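PDB 3CJE: OsmC-like protein from Jannaschia sp., which probably reduces organic hydroperoxides as a member of the OsmC/Ohr family, helping the bacterium to resist oxidative stress. Local coordinates for residues A[67-78]-A[91-99]. Residues are numbered along the deposited sequence; the frame is centred on the assembly and turned at random. Where two conformers were deposited one is given.
Sequences IAGLTGCVMTQI and DLDVECRVV
With CG anti to the carbonyl carbon and the chain bent at chi3 (75°), selenomethionine Met75 lays its CG on Val94 CG2, 3.5 Å away, and turns its CE toward Leu92, where it meets CD2. Val94 has its CG1 anti to the backbone N (chi1 174°), which sends that methyl to Thr71 CG2 and the other to Met75. The contact belongs to the OsmC-like fold: helix 62-81 packs on the antiparallel sheet through strand 93-105. The two local axes approach to 9.0 Å and run roughly antiparallel, at 145°, so residues one helical turn apart meet alternate strand residues in reverse order. The beta-branched valines suit the extended strand and offer methyls to the helix, while Asp93, Glu95 and Arg97 point away from it, Asp93 hydrogen-bonding Asn20 and Glu95 packing on Phe164 of the second subunit.

At the other end, Ile67 straddles two strand residues: its CD1 lies 3.8 Å from Val98 CG2, and in the Cys96 conformer described here its CG1 lies 3.8 Å from Cys96 SG. Leu70 CD2 touches the sulfur of that same conformer. Beyond Met75, the Ile78 and Leu92 side chains cross obliquely, with Ile78 CG2 4.1 Å from Leu92 CD2; the branched end of Leu92, just ahead of the strand, touches both Met75 and Ile78.

No hydrogen bond joins the segments; the buried Thr71 hydroxyl finds its acceptor within its own helix. Its OG1 donates to Ile67 O (2.8 Å), on the opposite face of the carbonyl plane from Thr71 N, while the same OG1 rests 3.4 Å from Cys96 CB.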
loop_
_atom_site.group_PDB
_atom_site.type_symbol
_atom_site.label_atom_id
_atom_site.label_comp_id
_atom_site.label_asym_id
_atom_site.label_seq_id
_atom_site.Cartn_x
_atom_site.Cartn_y
_atom_site.Cartn_z
ATOM N N ILE A 67 2.689 -0.834 4.300
ATOM C CA ILE A 67 4.089 -0.451 4.543
ATOM C C ILE A 67 5.061 -1.526 4.038
ATOM O O ILE A 67 6.123 -1.210 3.522
ATOM C CB ILE A 67 4.369 -0.030 5.996
ATOM C CG1 ILE A 67 5.686 0.769 6.079
ATOM C CG2 ILE A 67 4.313 -1.195 6.965
ATOM C CD1 ILE A 67 5.962 1.427 7.425
ATOM N N ALA A 68 4.670 -2.803 4.163
ATOM C CA ALA A 68 5.453 -3.914 3.600
ATOM C C ALA A 68 5.535 -3.778 2.071
ATOM O O ALA A 68 6.594 -3.951 1.489
ATOM C CB ALA A 68 4.884 -5.267 3.990
ATOM N N GLY A 69 4.421 -3.463 1.434
ATOM C CA GLY A 69 4.383 -3.236 -0.006
ATOM C C GLY A 69 5.304 -2.132 -0.441
ATOM O O GLY A 69 6.062 -2.254 -1.387
ATOM N N LEU A 70 5.248 -1.006 0.267
ATOM C CA LEU A 70 6.088 0.152 -0.080
ATOM C C LEU A 70 7.548 -0.210 0.071
ATOM O O LEU A 70 8.328 0.028 -0.826
ATOM C CB LEU A 70 5.732 1.304 0.836
ATOM C CG LEU A 70 6.601 2.542 0.630
ATOM C CD1 LEU A 70 6.652 3.078 -0.847
ATOM C CD2 LEU A 70 6.184 3.623 1.634
ATOM N N THR A 71 7.907 -0.828 1.203
ATOM C CA THR A 71 9.311 -1.184 1.481
ATOM C C THR A 71 9.800 -2.201 0.441
ATOM O O THR A 71 10.903 -2.069 -0.118
ATOM C CB THR A 71 9.465 -1.702 2.914
ATOM O OG1 THR A 71 8.872 -0.734 3.815
ATOM C CG2 THR A 71 10.928 -1.926 3.273
ATOM N N GLY A 72 8.989 -3.221 0.176
ATOM C CA GLY A 72 9.313 -4.250 -0.798
ATOM C C GLY A 72 9.449 -3.710 -2.211
ATOM O O GLY A 72 10.310 -4.148 -2.955
ATOM N N CYS A 73 8.611 -2.740 -2.556
ATOM C CA CYS A 73 8.641 -2.113 -3.905
ATOM C C CYS A 73 9.984 -1.385 -4.100
ATOM O O CYS A 73 10.703 -1.608 -5.079
ATOM C CB CYS A 73 7.455 -1.192 -4.097
ATOM S SG CYS A 73 7.208 -0.791 -5.899
ATOM N N VAL A 74 10.366 -0.581 -3.116
ATOM C CA VAL A 74 11.625 0.161 -3.154
ATOM C C VAL A 74 12.796 -0.800 -3.271
ATOM O O VAL A 74 13.679 -0.662 -4.116
ATOM C CB VAL A 74 11.785 1.054 -1.895
ATOM C CG1 VAL A 74 13.226 1.612 -1.766
ATOM C CG2 VAL A 74 10.761 2.217 -1.960
HETATM N N MSE A 75 12.800 -1.823 -2.412
HETATM C CA MSE A 75 13.873 -2.824 -2.411
HETATM C C MSE A 75 13.978 -3.558 -3.735
HETATM O O MSE A 75 15.084 -3.780 -4.245
HETATM C CB MSE A 75 13.652 -3.806 -1.247
HETATM C CG MSE A 75 13.849 -3.185 0.068
HETATM SE SE MSE A 75 13.482 -4.455 1.490
HETATM C CE MSE A 75 15.124 -5.476 1.308
ATOM N N THR A 76 12.832 -3.936 -4.300
ATOM C CA THR A 76 12.814 -4.624 -5.570
ATOM C C THR A 76 13.470 -3.788 -6.668
ATOM O O THR A 76 14.278 -4.301 -7.447
ATOM C CB THR A 76 11.378 -5.070 -5.930
ATOM O OG1 THR A 76 10.950 -6.031 -4.946
ATOM C CG2 THR A 76 11.343 -5.720 -7.317
ATOM N N GLN A 77 13.162 -2.488 -6.730
ATOM C CA GLN A 77 13.751 -1.640 -7.774
ATOM C C GLN A 77 15.263 -1.485 -7.573
ATOM O O GLN A 77 16.030 -1.497 -8.534
ATOM C CB GLN A 77 13.099 -0.254 -7.798
ATOM C CG GLN A 77 11.584 -0.210 -7.787
ATOM C CD GLN A 77 11.010 -0.972 -8.885
ATOM O OE1 GLN A 77 11.514 -0.898 -10.019
ATOM N NE2 GLN A 77 9.960 -1.736 -8.592
ATOM N N ILE A 78 15.701 -1.296 -6.318
ATOM C CA ILE A 78 17.131 -1.247 -6.027
ATOM C C ILE A 78 17.845 -2.490 -6.541
ATOM O O ILE A 78 18.878 -2.423 -7.235
ATOM C CB ILE A 78 17.388 -1.042 -4.536
ATOM C CG1 ILE A 78 16.922 0.349 -4.103
ATOM C CG2 ILE A 78 18.878 -1.227 -4.192
ATOM C CD1 ILE A 78 16.884 0.546 -2.584
ATOM N N ASP A 91 23.710 -7.387 1.096
ATOM C CA ASP A 91 22.940 -7.399 2.339
ATOM C C ASP A 91 22.079 -6.127 2.476
ATOM O O ASP A 91 22.076 -5.433 3.516
ATOM C CB ASP A 91 23.897 -7.522 3.522
ATOM C CG ASP A 91 24.582 -8.890 3.574
ATOM O OD1 ASP A 91 24.020 -9.867 3.039
ATOM O OD2 ASP A 91 25.685 -8.965 4.144
ATOM N N LEU A 92 21.382 -5.817 1.404
ATOM C CA LEU A 92 20.519 -4.655 1.375
ATOM C C LEU A 92 19.570 -4.633 2.578
ATOM O O LEU A 92 18.923 -5.653 2.894
ATOM C CB LEU A 92 19.705 -4.664 0.088
ATOM C CG LEU A 92 18.678 -3.554 -0.077
ATOM C CD1 LEU A 92 19.290 -2.100 -0.146
ATOM C CD2 LEU A 92 17.792 -3.890 -1.332
ATOM N N ASP A 93 19.493 -3.477 3.225
ATOM C CA ASP A 93 18.535 -3.239 4.301
ATOM C C ASP A 93 17.877 -1.890 4.056
ATOM O O ASP A 93 18.558 -0.896 3.770
ATOM C CB ASP A 93 19.209 -3.210 5.653
ATOM C CG ASP A 93 18.214 -3.213 6.791
ATOM O OD1 ASP A 93 17.487 -2.209 6.976
ATOM O OD2 ASP A 93 18.158 -4.255 7.488
ATOM N N VAL A 94 16.546 -1.878 4.138
ATOM C CA VAL A 94 15.752 -0.676 3.979
ATOM C C VAL A 94 14.834 -0.526 5.158
ATOM O O VAL A 94 14.110 -1.475 5.487
ATOM C CB VAL A 94 14.945 -0.672 2.665
ATOM C CG1 VAL A 94 13.972 0.555 2.583
ATOM C CG2 VAL A 94 15.922 -0.725 1.469
ATOM N N GLU A 95 14.866 0.647 5.783
ATOM C CA GLU A 95 14.049 0.938 6.974
ATOM C C GLU A 95 13.049 2.013 6.572
ATOM O O GLU A 95 13.427 3.042 6.026
ATOM C CB GLU A 95 14.931 1.454 8.117
ATOM C CG GLU A 95 16.072 0.494 8.545
ATOM C CD GLU A 95 17.098 1.046 9.616
ATOM O OE1 GLU A 95 17.927 1.964 9.333
ATOM O OE2 GLU A 95 17.097 0.494 10.746
ATOM N N CYS A 96 11.771 1.784 6.829
ATOM C CA CYS A 96 10.710 2.709 6.434
ATOM C C CYS A 96 9.845 3.022 7.660
ATOM O O CYS A 96 9.497 2.105 8.434
ATOM C CB CYS A 96 9.860 2.083 5.346
ATOM S SG CYS A 96 8.428 3.053 4.864
ATOM N N ARG A 97 9.519 4.305 7.840
ATOM C CA ARG A 97 8.650 4.751 8.915
ATOM C C ARG A 97 7.584 5.631 8.318
ATOM O O ARG A 97 7.883 6.575 7.555
ATOM C CB ARG A 97 9.424 5.531 9.985
ATOM C CG ARG A 97 8.553 5.996 11.121
ATOM C CD ARG A 97 9.446 6.592 12.204
ATOM N NE ARG A 97 8.709 7.074 13.344
ATOM C CZ ARG A 97 8.318 8.329 13.514
ATOM N NH1 ARG A 97 8.571 9.277 12.600
ATOM N NH2 ARG A 97 7.653 8.638 14.620
ATOM N N VAL A 98 6.331 5.303 8.593
ATOM C CA VAL A 98 5.207 6.078 8.107
ATOM C C VAL A 98 4.339 6.499 9.307
ATOM O O VAL A 98 4.036 5.686 10.176
ATOM C CB VAL A 98 4.361 5.319 7.060
ATOM C CG1 VAL A 98 3.247 6.230 6.488
ATOM C CG2 VAL A 98 5.265 4.792 5.907
ATOM N N VAL A 99 3.947 7.763 9.328
ATOM C CA VAL A 99 3.142 8.361 10.374
ATOM C C VAL A 99 1.888 8.946 9.733
ATOM O O VAL A 99 1.967 9.698 8.763
ATOM C CB VAL A 99 3.871 9.468 11.158
ATOM C CG1 VAL A 99 2.978 9.990 12.297
ATOM C CG2 VAL A 99 5.216 8.932 11.660
#